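Local coordinates for protein aminotransferase (Psychrobacter arcticus 273-4, PDB 3IF2) that binds pyridoxal 5'-phosphate and probably transfers amino groups between amino acids and keto acids, perhaps as a valine-pyruvate transaminase, at residues 152-156 with 398-402; 379-383 with 395-399; 119-124 with 158-163; 146-152 with 167-173. One frame throughout, in Å; residues are numbered along the deposited sequence.

Contact 1: 152-156 with 398-402. With PLP (pyridoxal-5'-phosphate), chain C.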
loop_
_atom_site.group_PDB
_atom_site.type_symbol
_atom_site.label_atom_id
_atom_site.label_comp_id
_atom_site.label_asym_id
_atom_site.label_seq_id
_atom_site.Cartn_x
_atom_site.Cartn_y
_atom_site.Cartn_z
ATOM N N THR A 152 -16.726 21.506 6.133
ATOM C CA THR A 152 -15.288 21.747 6.174
ATOM C C THR A 152 -15.091 22.723 7.356
ATOM O O THR A 152 -16.048 23.389 7.752
ATOM C CB THR A 152 -14.761 22.308 4.844
ATOM O OG1 THR A 152 -15.519 23.465 4.478
ATOM C CG2 THR A 152 -14.898 21.276 3.746
ATOM N N PRO A 153 -13.880 22.817 7.934
ATOM C CA PRO A 153 -12.648 22.118 7.605
ATOM C C PRO A 153 -12.719 20.589 7.717
ATOM O O PRO A 153 -13.517 20.040 8.492
ATOM C CB PRO A 153 -11.622 22.674 8.588
ATOM C CG PRO A 153 -12.278 23.764 9.315
ATOM C CD PRO A 153 -13.698 23.826 8.987
ATOM N N GLU A 154 -11.937 19.931 6.874
ATOM C CA GLU A 154 -11.834 18.479 6.842
ATOM C C GLU A 154 -10.397 18.052 6.651
ATOM O O GLU A 154 -9.529 18.889 6.441
ATOM C CB GLU A 154 -12.762 17.883 5.764
ATOM C CG GLU A 154 -14.080 17.334 6.321
ATOM C CD GLU A 154 -13.920 16.040 7.132
ATOM O OE1 GLU A 154 -12.766 15.589 7.343
ATOM O OE2 GLU A 154 -14.966 15.494 7.574
ATOM N N TYR A 155 -10.175 16.747 6.718
ATOM C CA TYR A 155 -8.846 16.157 6.667
ATOM C C TYR A 155 -8.006 16.555 5.458
ATOM O O TYR A 155 -8.419 16.345 4.314
ATOM C CB TYR A 155 -8.967 14.634 6.764
ATOM C CG TYR A 155 -7.666 13.862 6.742
ATOM C CD1 TYR A 155 -6.576 14.236 7.543
ATOM C CD2 TYR A 155 -7.547 12.704 5.957
ATOM C CE1 TYR A 155 -5.377 13.494 7.503
ATOM C CE2 TYR A 155 -6.387 11.949 5.929
ATOM C CZ TYR A 155 -5.309 12.333 6.699
ATOM O OH TYR A 155 -4.187 11.565 6.613
ATOM N N ILE A 156 -6.839 17.138 5.739
ATOM C CA ILE A 156 -5.866 17.564 4.719
ATOM C C ILE A 156 -5.496 16.434 3.731
ATOM O O ILE A 156 -5.288 16.693 2.543
ATOM C CB ILE A 156 -4.582 18.198 5.392
ATOM C CG1 ILE A 156 -3.647 18.873 4.378
ATOM C CG2 ILE A 156 -3.831 17.177 6.198
ATOM C CD1 ILE A 156 -2.506 19.665 5.029
ATOM N N TYR A 398 -5.037 24.834 4.203
ATOM C CA TYR A 398 -4.929 23.511 3.562
ATOM C C TYR A 398 -6.007 22.495 3.963
ATOM O O TYR A 398 -6.005 21.376 3.437
ATOM C CB TYR A 398 -3.528 22.913 3.803
ATOM C CG TYR A 398 -2.413 23.827 3.347
ATOM C CD1 TYR A 398 -2.337 24.256 2.003
ATOM C CD2 TYR A 398 -1.430 24.285 4.245
ATOM C CE1 TYR A 398 -1.307 25.131 1.562
ATOM C CE2 TYR A 398 -0.383 25.155 3.811
ATOM C CZ TYR A 398 -0.337 25.570 2.469
ATOM O OH TYR A 398 0.665 26.406 2.039
ATOM N N PHE A 399 -6.935 22.881 4.841
ATOM C CA PHE A 399 -7.978 21.978 5.342
ATOM C C PHE A 399 -9.362 22.230 4.745
ATOM O O PHE A 399 -10.364 21.882 5.354
ATOM C CB PHE A 399 -8.027 22.029 6.889
ATOM C CG PHE A 399 -6.788 21.524 7.560
ATOM C CD1 PHE A 399 -6.659 20.185 7.897
ATOM C CD2 PHE A 399 -5.767 22.391 7.882
ATOM C CE1 PHE A 399 -5.502 19.698 8.541
ATOM C CE2 PHE A 399 -4.615 21.938 8.525
ATOM C CZ PHE A 399 -4.475 20.574 8.855
ATOM N N PHE A 400 -9.420 22.780 3.537
ATOM C CA PHE A 400 -10.676 23.043 2.841
ATOM C C PHE A 400 -10.534 22.467 1.429
ATOM O O PHE A 400 -10.276 23.212 0.490
ATOM C CB PHE A 400 -10.952 24.553 2.821
ATOM C CG PHE A 400 -11.145 25.173 4.189
ATOM C CD1 PHE A 400 -10.056 25.650 4.917
ATOM C CD2 PHE A 400 -12.415 25.296 4.734
ATOM C CE1 PHE A 400 -10.233 26.245 6.193
ATOM C CE2 PHE A 400 -12.610 25.891 5.992
ATOM C CZ PHE A 400 -11.513 26.361 6.726
ATOM N N PRO A 401 -10.632 21.121 1.288
ATOM C CA PRO A 401 -10.515 20.488 -0.019
ATOM C C PRO A 401 -11.634 20.903 -0.962
ATOM O O PRO A 401 -12.803 20.910 -0.566
ATOM C CB PRO A 401 -10.629 18.986 0.297
ATOM C CG PRO A 401 -10.277 18.865 1.662
ATOM C CD PRO A 401 -10.747 20.094 2.340
ATOM N N GLY A 402 -11.255 21.256 -2.188
ATOM C CA GLY A 402 -12.195 21.689 -3.203
ATOM C C GLY A 402 -12.799 23.084 -3.031
ATOM O O GLY A 402 -13.707 23.428 -3.785
HETATM N N1 PLP C . -8.446 9.837 8.970
HETATM C C2 PLP C . -8.113 10.948 9.715
HETATM C C2A PLP C . -9.226 11.827 10.188
HETATM C C3 PLP C . -6.757 11.211 10.016
HETATM O O3 PLP C . -6.381 12.301 10.755
HETATM C C4 PLP C . -5.747 10.347 9.530
HETATM C C4A PLP C . -4.305 10.825 9.647
HETATM O O4A PLP C . -3.410 10.089 10.083
HETATM C C5 PLP C . -6.125 9.201 8.754
HETATM C C6 PLP C . -7.491 8.980 8.496
HETATM C C5A PLP C . -5.108 8.218 8.140
HETATM O O4P PLP C . -4.734 7.167 9.006
HETATM P P PLP C . -3.944 5.885 8.453
HETATM O O1P PLP C . -3.618 5.773 6.983
HETATM O O2P PLP C . -4.881 4.786 8.825
HETATM O O3P PLP C . -2.679 5.857 9.215
#

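Contact 2: 379-383 with 395-399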
loop_
_atom_site.group_PDB
_atom_site.type_symbol
_atom_site.label_atom_id
_atom_site.label_comp_id
_atom_site.label_asym_id
_atom_site.label_seq_id
_atom_site.Cartn_x
_atom_site.Cartn_y
_atom_site.Cartn_z
ATOM N N THR A 379 -2.766 33.075 8.610
ATOM C CA THR A 379 -2.188 31.964 9.379
ATOM C C THR A 379 -1.057 31.253 8.621
ATOM O O THR A 379 -0.161 30.711 9.264
ATOM C CB THR A 379 -3.244 31.010 9.934
ATOM O OG1 THR A 379 -4.148 30.605 8.900
ATOM C CG2 THR A 379 -4.012 31.707 11.059
ATOM N N LEU A 380 -1.068 31.290 7.280
ATOM C CA LEU A 380 0.082 30.803 6.480
ATOM C C LEU A 380 1.343 31.633 6.776
ATOM O O LEU A 380 2.450 31.098 6.749
ATOM C CB LEU A 380 -0.193 30.838 4.970
ATOM C CG LEU A 380 0.955 30.345 4.035
ATOM C CD1 LEU A 380 1.437 28.917 4.416
ATOM C CD2 LEU A 380 0.574 30.434 2.548
ATOM N N ASP A 381 1.146 32.927 7.042
ATOM C CA ASP A 381 2.212 33.868 7.393
ATOM C C ASP A 381 2.645 33.627 8.849
ATOM O O ASP A 381 3.843 33.643 9.147
ATOM C CB ASP A 381 1.728 35.309 7.188
ATOM C CG ASP A 381 2.833 36.249 6.750
ATOM O OD1 ASP A 381 3.938 36.233 7.360
ATOM O OD2 ASP A 381 2.570 37.019 5.794
ATOM N N LEU A 382 1.672 33.416 9.745
ATOM C CA LEU A 382 1.948 33.043 11.142
ATOM C C LEU A 382 2.803 31.771 11.187
ATOM O O LEU A 382 3.785 31.725 11.900
ATOM C CB LEU A 382 0.653 32.826 11.940
ATOM C CG LEU A 382 0.740 32.447 13.423
ATOM C CD1 LEU A 382 1.598 33.459 14.142
ATOM C CD2 LEU A 382 -0.659 32.339 14.059
ATOM N N TYR A 383 2.429 30.765 10.406
ATOM C CA TYR A 383 3.199 29.510 10.289
ATOM C C TYR A 383 4.680 29.742 9.953
ATOM O O TYR A 383 5.546 29.124 10.560
ATOM C CB TYR A 383 2.545 28.563 9.269
ATOM C CG TYR A 383 3.454 27.496 8.712
ATOM C CD1 TYR A 383 3.665 26.296 9.397
ATOM C CD2 TYR A 383 4.105 27.678 7.481
ATOM C CE1 TYR A 383 4.520 25.300 8.874
ATOM C CE2 TYR A 383 4.959 26.693 6.951
ATOM C CZ TYR A 383 5.163 25.518 7.657
ATOM O OH TYR A 383 5.994 24.576 7.132
ATOM N N PRO A 395 -1.108 25.574 9.207
ATOM C CA PRO A 395 -2.058 26.668 8.908
ATOM C C PRO A 395 -3.374 26.128 8.329
ATOM O O PRO A 395 -3.388 25.072 7.683
ATOM C CB PRO A 395 -1.301 27.531 7.896
ATOM C CG PRO A 395 -0.460 26.583 7.152
ATOM C CD PRO A 395 -0.114 25.433 8.118
ATOM N N SER A 396 -4.460 26.847 8.584
ATOM C CA SER A 396 -5.805 26.443 8.164
ATOM C C SER A 396 -6.128 26.385 6.671
ATOM O O SER A 396 -7.020 25.633 6.283
ATOM C CB SER A 396 -6.843 27.367 8.822
ATOM O OG SER A 396 -6.542 28.764 8.648
ATOM N N GLU A 397 -5.427 27.151 5.834
ATOM C CA GLU A 397 -5.770 27.188 4.418
ATOM C C GLU A 397 -5.686 25.859 3.642
ATOM O O GLU A 397 -6.239 25.778 2.555
ATOM C CB GLU A 397 -5.043 28.316 3.690
ATOM C CG GLU A 397 -3.556 28.149 3.458
ATOM C CD GLU A 397 -3.001 29.316 2.641
ATOM O OE1 GLU A 397 -2.842 30.429 3.219
ATOM O OE2 GLU A 397 -2.746 29.114 1.425
ATOM N N TYR A 398 -5.037 24.834 4.203
ATOM C CA TYR A 398 -4.929 23.511 3.562
ATOM C C TYR A 398 -6.007 22.495 3.963
ATOM O O TYR A 398 -6.005 21.376 3.437
ATOM C CB TYR A 398 -3.528 22.913 3.803
ATOM C CG TYR A 398 -2.413 23.827 3.347
ATOM C CD1 TYR A 398 -2.337 24.256 2.003
ATOM C CD2 TYR A 398 -1.430 24.285 4.245
ATOM C CE1 TYR A 398 -1.307 25.131 1.562
ATOM C CE2 TYR A 398 -0.383 25.155 3.811
ATOM C CZ TYR A 398 -0.337 25.570 2.469
ATOM O OH TYR A 398 0.665 26.406 2.039
ATOM N N PHE A 399 -6.935 22.881 4.841
ATOM C CA PHE A 399 -7.978 21.978 5.342
ATOM C C PHE A 399 -9.362 22.230 4.745
ATOM O O PHE A 399 -10.364 21.882 5.354
ATOM C CB PHE A 399 -8.027 22.029 6.889
ATOM C CG PHE A 399 -6.788 21.524 7.560
ATOM C CD1 PHE A 399 -6.659 20.185 7.897
ATOM C CD2 PHE A 399 -5.767 22.391 7.882
ATOM C CE1 PHE A 399 -5.502 19.698 8.541
ATOM C CE2 PHE A 399 -4.615 21.938 8.525
ATOM C CZ PHE A 399 -4.475 20.574 8.855
#

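Contact 3: 119-124 with 158-163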
loop_
_atom_site.group_PDB
_atom_site.type_symbol
_atom_site.label_atom_id
_atom_site.label_comp_id
_atom_site.label_asym_id
_atom_site.label_seq_id
_atom_site.Cartn_x
_atom_site.Cartn_y
_atom_site.Cartn_z
ATOM N N PHE A 119 -9.009 5.539 1.375
ATOM C CA PHE A 119 -9.566 6.748 0.741
ATOM C C PHE A 119 -9.130 6.896 -0.698
ATOM O O PHE A 119 -9.925 7.359 -1.512
ATOM C CB PHE A 119 -9.289 8.021 1.532
ATOM C CG PHE A 119 -9.610 7.888 2.966
ATOM C CD1 PHE A 119 -10.870 7.438 3.384
ATOM C CD2 PHE A 119 -8.653 8.178 3.925
ATOM C CE1 PHE A 119 -11.159 7.296 4.738
ATOM C CE2 PHE A 119 -8.931 8.031 5.248
ATOM C CZ PHE A 119 -10.190 7.592 5.662
ATOM N N PHE A 120 -7.889 6.509 -1.010
ATOM C CA PHE A 120 -7.414 6.483 -2.393
ATOM C C PHE A 120 -8.326 5.562 -3.230
ATOM O O PHE A 120 -8.715 5.925 -4.326
ATOM C CB PHE A 120 -5.942 6.069 -2.493
ATOM C CG PHE A 120 -5.468 5.901 -3.907
ATOM C CD1 PHE A 120 -5.236 7.012 -4.704
ATOM C CD2 PHE A 120 -5.290 4.642 -4.459
ATOM C CE1 PHE A 120 -4.819 6.877 -6.040
ATOM C CE2 PHE A 120 -4.869 4.494 -5.786
ATOM C CZ PHE A 120 -4.626 5.614 -6.575
ATOM N N TYR A 121 -8.703 4.409 -2.682
ATOM C CA TYR A 121 -9.632 3.527 -3.378
ATOM C C TYR A 121 -11.040 4.125 -3.453
ATOM O O TYR A 121 -11.549 4.327 -4.569
ATOM C CB TYR A 121 -9.708 2.113 -2.759
ATOM C CG TYR A 121 -8.440 1.262 -2.787
ATOM C CD1 TYR A 121 -7.422 1.445 -3.728
ATOM C CD2 TYR A 121 -8.317 0.192 -1.900
ATOM C CE1 TYR A 121 -6.290 0.616 -3.730
ATOM C CE2 TYR A 121 -7.216 -0.637 -1.889
ATOM C CZ TYR A 121 -6.194 -0.432 -2.794
ATOM O OH TYR A 121 -5.119 -1.275 -2.805
ATOM N N LEU A 122 -11.636 4.424 -2.289
ATOM C CA LEU A 122 -13.019 4.902 -2.218
ATOM C C LEU A 122 -13.293 6.212 -2.994
ATOM O O LEU A 122 -14.316 6.304 -3.675
ATOM C CB LEU A 122 -13.515 5.016 -0.758
ATOM C CG LEU A 122 -13.630 3.732 0.098
ATOM C CD1 LEU A 122 -13.876 4.098 1.593
ATOM C CD2 LEU A 122 -14.702 2.755 -0.449
ATOM N N PHE A 123 -12.388 7.191 -2.928
ATOM C CA PHE A 123 -12.617 8.455 -3.631
ATOM C C PHE A 123 -12.463 8.335 -5.149
ATOM O O PHE A 123 -13.147 9.041 -5.889
ATOM C CB PHE A 123 -11.798 9.609 -3.055
ATOM C CG PHE A 123 -12.092 9.941 -1.594
ATOM C CD1 PHE A 123 -13.235 9.497 -0.905
ATOM C CD2 PHE A 123 -11.250 10.820 -0.933
ATOM C CE1 PHE A 123 -13.451 9.865 0.430
ATOM C CE2 PHE A 123 -11.490 11.204 0.361
ATOM C CZ PHE A 123 -12.585 10.729 1.050
ATOM N N ASN A 124 -11.588 7.446 -5.603
ATOM C CA ASN A 124 -11.477 7.116 -7.032
ATOM C C ASN A 124 -12.542 6.113 -7.489
ATOM O O ASN A 124 -12.845 6.040 -8.678
ATOM C CB ASN A 124 -10.060 6.641 -7.368
ATOM C CG ASN A 124 -9.086 7.785 -7.439
ATOM O OD1 ASN A 124 -9.184 8.635 -8.350
ATOM N ND2 ASN A 124 -8.150 7.834 -6.502
ATOM N N TYR A 158 -7.300 13.982 2.418
ATOM C CA TYR A 158 -8.264 13.695 1.369
ATOM C C TYR A 158 -7.924 14.436 0.076
ATOM O O TYR A 158 -8.132 13.884 -0.992
ATOM C CB TYR A 158 -9.700 14.116 1.745
ATOM C CG TYR A 158 -10.334 13.454 2.958
ATOM C CD1 TYR A 158 -10.043 12.129 3.338
ATOM C CD2 TYR A 158 -11.331 14.119 3.659
ATOM C CE1 TYR A 158 -10.666 11.538 4.460
ATOM C CE2 TYR A 158 -11.967 13.536 4.752
ATOM C CZ TYR A 158 -11.630 12.264 5.164
ATOM O OH TYR A 158 -12.285 11.743 6.262
ATOM N N SER A 159 -7.406 15.666 0.197
ATOM C CA SER A 159 -7.129 16.610 -0.923
ATOM C C SER A 159 -6.729 16.112 -2.303
ATOM O O SER A 159 -7.355 16.472 -3.295
ATOM C CB SER A 159 -6.026 17.605 -0.529
ATOM O OG SER A 159 -6.424 18.410 0.545
ATOM N N ASP A 160 -5.681 15.299 -2.353
ATOM C CA ASP A 160 -5.029 14.958 -3.630
ATOM C C ASP A 160 -5.098 13.506 -4.093
ATOM O O ASP A 160 -4.354 13.133 -5.002
ATOM C CB ASP A 160 -3.551 15.411 -3.517
ATOM C CG ASP A 160 -3.384 16.935 -3.242
ATOM O OD1 ASP A 160 -4.271 17.763 -3.567
ATOM O OD2 ASP A 160 -2.311 17.308 -2.720
ATOM N N VAL A 161 -5.999 12.698 -3.522
ATOM C CA VAL A 161 -6.051 11.262 -3.876
ATOM C C VAL A 161 -6.646 10.953 -5.258
ATOM O O VAL A 161 -6.434 9.860 -5.767
ATOM C CB VAL A 161 -6.738 10.381 -2.795
ATOM C CG1 VAL A 161 -6.064 10.574 -1.425
ATOM C CG2 VAL A 161 -8.234 10.642 -2.715
ATOM N N HIS A 162 -7.384 11.882 -5.871
ATOM C CA HIS A 162 -7.955 11.608 -7.200
ATOM C C HIS A 162 -6.865 11.416 -8.259
ATOM O O HIS A 162 -5.845 12.091 -8.228
ATOM C CB HIS A 162 -8.998 12.641 -7.613
ATOM C CG HIS A 162 -10.280 12.506 -6.855
ATOM N ND1 HIS A 162 -10.686 13.413 -5.896
ATOM C CD2 HIS A 162 -11.226 11.538 -6.887
ATOM C CE1 HIS A 162 -11.847 13.022 -5.396
ATOM N NE2 HIS A 162 -12.195 11.885 -5.980
ATOM N N VAL A 163 -7.069 10.441 -9.136
ATOM C CA VAL A 163 -6.109 10.100 -10.188
ATOM C C VAL A 163 -6.019 11.181 -11.296
ATOM O O VAL A 163 -4.932 11.412 -11.819
ATOM C CB VAL A 163 -6.407 8.694 -10.760
ATOM C CG1 VAL A 163 -5.513 8.397 -11.908
ATOM C CG2 VAL A 163 -6.201 7.640 -9.678
#

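Contact 4: 146-152 with 167-173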
loop_
_atom_site.group_PDB
_atom_site.type_symbol
_atom_site.label_atom_id
_atom_site.label_comp_id
_atom_site.label_asym_id
_atom_site.label_seq_id
_atom_site.Cartn_x
_atom_site.Cartn_y
_atom_site.Cartn_z
ATOM N N SER A 146 -18.308 14.276 -7.889
ATOM C CA SER A 146 -17.509 14.653 -6.730
ATOM C C SER A 146 -17.908 13.923 -5.467
ATOM O O SER A 146 -19.027 13.403 -5.371
ATOM C CB SER A 146 -17.655 16.162 -6.496
ATOM O OG SER A 146 -16.970 16.862 -7.500
ATOM N N ILE A 147 -16.973 13.893 -4.511
ATOM C CA ILE A 147 -17.196 13.353 -3.162
ATOM C C ILE A 147 -17.671 14.579 -2.368
ATOM O O ILE A 147 -16.954 15.574 -2.295
ATOM C CB ILE A 147 -15.904 12.775 -2.549
ATOM C CG1 ILE A 147 -15.270 11.704 -3.474
ATOM C CG2 ILE A 147 -16.171 12.204 -1.172
ATOM C CD1 ILE A 147 -16.173 10.511 -3.864
ATOM N N LEU A 148 -18.890 14.529 -1.825
ATOM C CA LEU A 148 -19.462 15.649 -1.066
ATOM C C LEU A 148 -18.968 15.622 0.381
ATOM O O LEU A 148 -19.177 14.636 1.079
ATOM C CB LEU A 148 -21.002 15.635 -1.105
ATOM C CG LEU A 148 -21.796 16.695 -0.311
ATOM C CD1 LEU A 148 -21.332 18.108 -0.602
ATOM C CD2 LEU A 148 -23.271 16.580 -0.604
ATOM N N LEU A 149 -18.295 16.697 0.804
ATOM C CA LEU A 149 -17.850 16.887 2.174
ATOM C C LEU A 149 -18.931 17.802 2.738
ATOM O O LEU A 149 -18.982 18.969 2.376
ATOM C CB LEU A 149 -16.459 17.530 2.230
ATOM C CG LEU A 149 -15.310 16.840 1.483
ATOM C CD1 LEU A 149 -14.001 17.548 1.789
ATOM C CD2 LEU A 149 -15.204 15.367 1.832
ATOM N N PRO A 150 -19.823 17.281 3.603
ATOM C CA PRO A 150 -20.933 18.079 4.114
ATOM C C PRO A 150 -20.558 19.220 5.064
ATOM O O PRO A 150 -21.400 20.081 5.349
ATOM C CB PRO A 150 -21.804 17.037 4.811
ATOM C CG PRO A 150 -20.870 16.080 5.323
ATOM C CD PRO A 150 -19.733 16.006 4.336
ATOM N N LEU A 151 -19.325 19.220 5.556
ATOM C CA LEU A 151 -18.819 20.298 6.388
ATOM C C LEU A 151 -17.289 20.318 6.339
ATOM O O LEU A 151 -16.656 19.278 6.439
ATOM C CB LEU A 151 -19.338 20.143 7.832
ATOM C CG LEU A 151 -18.861 21.100 8.934
ATOM C CD1 LEU A 151 -19.878 21.207 10.045
ATOM C CD2 LEU A 151 -17.532 20.670 9.503
ATOM N N THR A 152 -16.726 21.506 6.133
ATOM C CA THR A 152 -15.288 21.747 6.174
ATOM C C THR A 152 -15.091 22.723 7.356
ATOM O O THR A 152 -16.048 23.389 7.752
ATOM C CB THR A 152 -14.761 22.308 4.844
ATOM O OG1 THR A 152 -15.519 23.465 4.478
ATOM C CG2 THR A 152 -14.898 21.276 3.746
ATOM N N HIS A 167 -11.911 16.277 -7.388
ATOM C CA HIS A 167 -13.357 16.077 -7.412
ATOM C C HIS A 167 -13.985 16.065 -6.022
ATOM O O HIS A 167 -14.453 15.033 -5.531
ATOM C CB HIS A 167 -13.643 14.775 -8.182
ATOM C CG HIS A 167 -12.997 14.740 -9.531
ATOM N ND1 HIS A 167 -13.507 15.413 -10.620
ATOM C CD2 HIS A 167 -11.834 14.184 -9.944
ATOM C CE1 HIS A 167 -12.703 15.242 -11.654
ATOM N NE2 HIS A 167 -11.685 14.498 -11.272
ATOM N N PHE A 168 -13.948 17.230 -5.380
ATOM C CA PHE A 168 -14.599 17.452 -4.088
ATOM C C PHE A 168 -15.586 18.603 -4.218
ATOM O O PHE A 168 -15.303 19.573 -4.901
ATOM C CB PHE A 168 -13.571 17.781 -3.015
ATOM C CG PHE A 168 -12.713 16.614 -2.626
ATOM C CD1 PHE A 168 -13.274 15.542 -1.913
ATOM C CD2 PHE A 168 -11.342 16.578 -2.933
ATOM C CE1 PHE A 168 -12.497 14.444 -1.534
ATOM C CE2 PHE A 168 -10.556 15.488 -2.549
ATOM C CZ PHE A 168 -11.144 14.415 -1.850
ATOM N N ALA A 169 -16.766 18.436 -3.629
ATOM C CA ALA A 169 -17.780 19.481 -3.516
ATOM C C ALA A 169 -17.830 19.673 -2.006
ATOM O O ALA A 169 -18.218 18.761 -1.284
ATOM C CB ALA A 169 -19.104 19.011 -4.042
ATOM N N ALA A 170 -17.390 20.829 -1.529
ATOM C CA ALA A 170 -17.322 21.105 -0.099
ATOM C C ALA A 170 -18.387 22.118 0.291
ATOM O O ALA A 170 -18.616 23.074 -0.447
ATOM C CB ALA A 170 -15.972 21.624 0.220
ATOM N N VAL A 171 -19.059 21.889 1.422
ATOM C CA VAL A 171 -20.066 22.815 1.956
ATOM C C VAL A 171 -19.434 23.553 3.140
ATOM O O VAL A 171 -18.829 22.919 4.017
ATOM C CB VAL A 171 -21.355 22.092 2.383
ATOM C CG1 VAL A 171 -22.384 23.102 2.950
ATOM C CG2 VAL A 171 -21.933 21.339 1.200
ATOM N N LEU A 172 -19.546 24.881 3.147
ATOM C CA LEU A 172 -18.979 25.697 4.226
ATOM C C LEU A 172 -19.799 25.545 5.513
ATOM O O LEU A 172 -21.001 25.259 5.457
ATOM C CB LEU A 172 -18.887 27.172 3.831
ATOM C CG LEU A 172 -18.057 27.514 2.578
ATOM C CD1 LEU A 172 -17.616 28.957 2.680
ATOM C CD2 LEU A 172 -16.821 26.649 2.388
ATOM N N PRO A 173 -19.156 25.750 6.678
ATOM C CA PRO A 173 -19.880 25.555 7.929
ATOM C C PRO A 173 -20.586 26.773 8.518
ATOM O O PRO A 173 -20.241 27.911 8.166
ATOM C CB PRO A 173 -18.740 25.218 8.892
ATOM C CG PRO A 173 -17.612 26.107 8.420
ATOM C CD PRO A 173 -17.756 26.174 6.922
HETATM O O HOH W 1 -17.122 20.063 -7.351
HETATM O O HOH W 2 -21.634 22.644 6.057
#

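Contact 1: 152-156 with 398-402
Ile156 turns CG1 away from its amide nitrogen (chi1 -170°) and keeps the rest of the chain extended, and CD1 thereby runs alongside Tyr398 to meet its CB at 3.6 Å. Phe399 has CG anti to its own carbonyl carbon (chi1 -65°), which carries CE1 of the ring to within 3.6 Å of Ile156 CB. The in-plane edge of the same ring receives the carbonyl oxygen of Glu154. Phe400 turns one face to the ring of Pro153, whose CG lies 3.7 Å from Phe400 CZ, while Thr152 OG1 comes to the edge of that aromatic ring. One backbone bond joins the loops, Glu154 N to Phe399 O at 2.9 Å and 164°, just past the cis peptide that precedes Pro153. In this class I/II aminotransferase loop 152-156 carries an aromatic wall of the cofactor site: Tyr155 lays a ring face against the pyridine of pyridoxal phosphate, with PLP C3 3.6 Å above the ring plane, offset toward the rim. Tyr155 N bonds to Glu154 OE1 at 2.9 Å, through the anti lone pair of that oxygen. The same oxygen bonds to Ser213 OG, and Leu306 of the second subunit packs on Tyr155.

Contact 2: 379-383 with 395-399
Leu380 and Pro395 join the first turn of helix 379-388 to the end of edge strand 394-395, an example of a helix packed against the mixed sheet that holds strands 367-372 and 414-418. The first torsion of Leu380 sets CG opposite the amide nitrogen (chi1 180°), which carries the branched end across the 395-398 loop. Leu380 CB lies 3.2 Å from Glu397 OE1, and CG stays beside the same carboxylate. At the fork the two methyls part: CD2 remains against the carboxylate of Glu397, whereas Leu380 CD1 comes to 4.1 Å from Pro395 CG and reaches the phenolic end of Tyr398. Cut back to alanine, this position would probably leave the hydroxyl end of Tyr398 and the flank of Pro395 without the methyl that lies against them, opening a gap between helix and loop. Glu397 CG lies over the centre of the Tyr398 ring. One turn further along the helix, Tyr383 brings CD1 obliquely to Pro395 CD, while its hydroxyl bonds to Asp23 of helix 16-29, the helix that also packs on Pro395 and Tyr398 through Leu20. Deeper in, Ser396 OG bonds to Ala411 O, with Cys414 O also a partner, which probably helps to tether the loop beside strand 414-418. Thr379 O lies 3.6 Å from Pro395 CB.

Contact 3: 119-124 with 158-163
A type I beta turn from Tyr158 to Val161 sets the 158-163 loop beside helix 115-125, the CA atoms of Phe120 and Val161 coming within 5.2 Å. Phe119, Phe123 and Tyr158 form an aromatic cluster in the cofactor-binding large domain. Tyr158 directs its CE1 edge over the centre of the Phe119 face in a T-shaped stack, the planes at 82°, and offers one of its own faces, in an offset edge-to-face pair, to the edge of Phe123, whose CE2 is 3.4 Å from Tyr158 CD1. Val161 CG2 fits against the edge of the Phe123 ring.

At the other end Asn124 reads the loop backbone with both ends of its amide. Asn124 OD1 accepts Val163 N at 2.9 Å, in its carbonyl plane and on a lone pair. Asn124 ND2 gives one bond to Val161 O at 2.8 Å, approaching from above that carbonyl plane, and another to Phe120 O within its own helix, which holds the amide against rotation. A leucine in its place would probably leave Val163 N, Val161 O and Phe120 O without these mates and let the loop drift from the helix. A weak bond joins His162 NE2 to Phe123 O. Phe119, a pocket residue, touches the cofactor, and Tyr158 OH bonds Asp245, another pocket residue; behind the helix lie strands 242-245 and 268-273, and Val303 and Val304 of the second subunit pack on Val161 and Phe120.

Contact 4: 146-152 with 167-173
Ile147 N and His167 O, 2.9 Å apart, begin a run of parallel beta pairing between strands 142-149 and 168-170 in the central mixed sheet of the large domain of a fold-type I pyridoxal phosphate enzyme, the short segments crossing at -24°. Bonds then alternate between the strands: Ala169 N to Ile147 O, Leu149 N to Ala169 O and Val171 N to Leu149 O, the last coming in almost straight on the carbonyl at 3.1 Å. Beyond the strands the pairing weakens, with Thr152 N and Thr152 OG1 both making weak bonds to Val171 O. On one face Phe168 brings CD1 to 3.9 Å from Ile147 CB and near Leu149 CG. On the other, the trans first torsion of Leu148 (chi1 177°) lets CD1 lean across to Val171 CG2 at 3.7 Å and to Ala169 CB. The Thr152 methyl CG2 meets Ala170 CB, and Pro173 is set against Thr152 O. Farther out, Leu196 of helix 193-197 packs on Leu148 and Val171, while strand 207-213 pairs with the far side of strand 142-149. One water bridges Ser146 OG and Phe168 O, donating to Phe168 O at 3.1 Å.

Contacts 1 and 3 are buried and lie at the cofactor site, whereas contacts 2 and 4 are only partly buried and farther from it. Contact 4 is mostly backbone pairing within the large sheet, contact 3 combines an aromatic cluster with amide bonds to a loop, contact 1 rests on aromatic and proline packing around one backbone bond, and contact 2 sets leucine and proline against one carboxylate and a phenol. Contacts 1, 3 and 4 all draw on the chain between strands 142-149 and 168-170, and Phe168 of contact 4 packs against Tyr158 and Phe123 of contact 3. Contact 2 shares Tyr398 and Phe399 with contact 1, joining the six-stranded sheet with strand 394-395 to the cofactor loop.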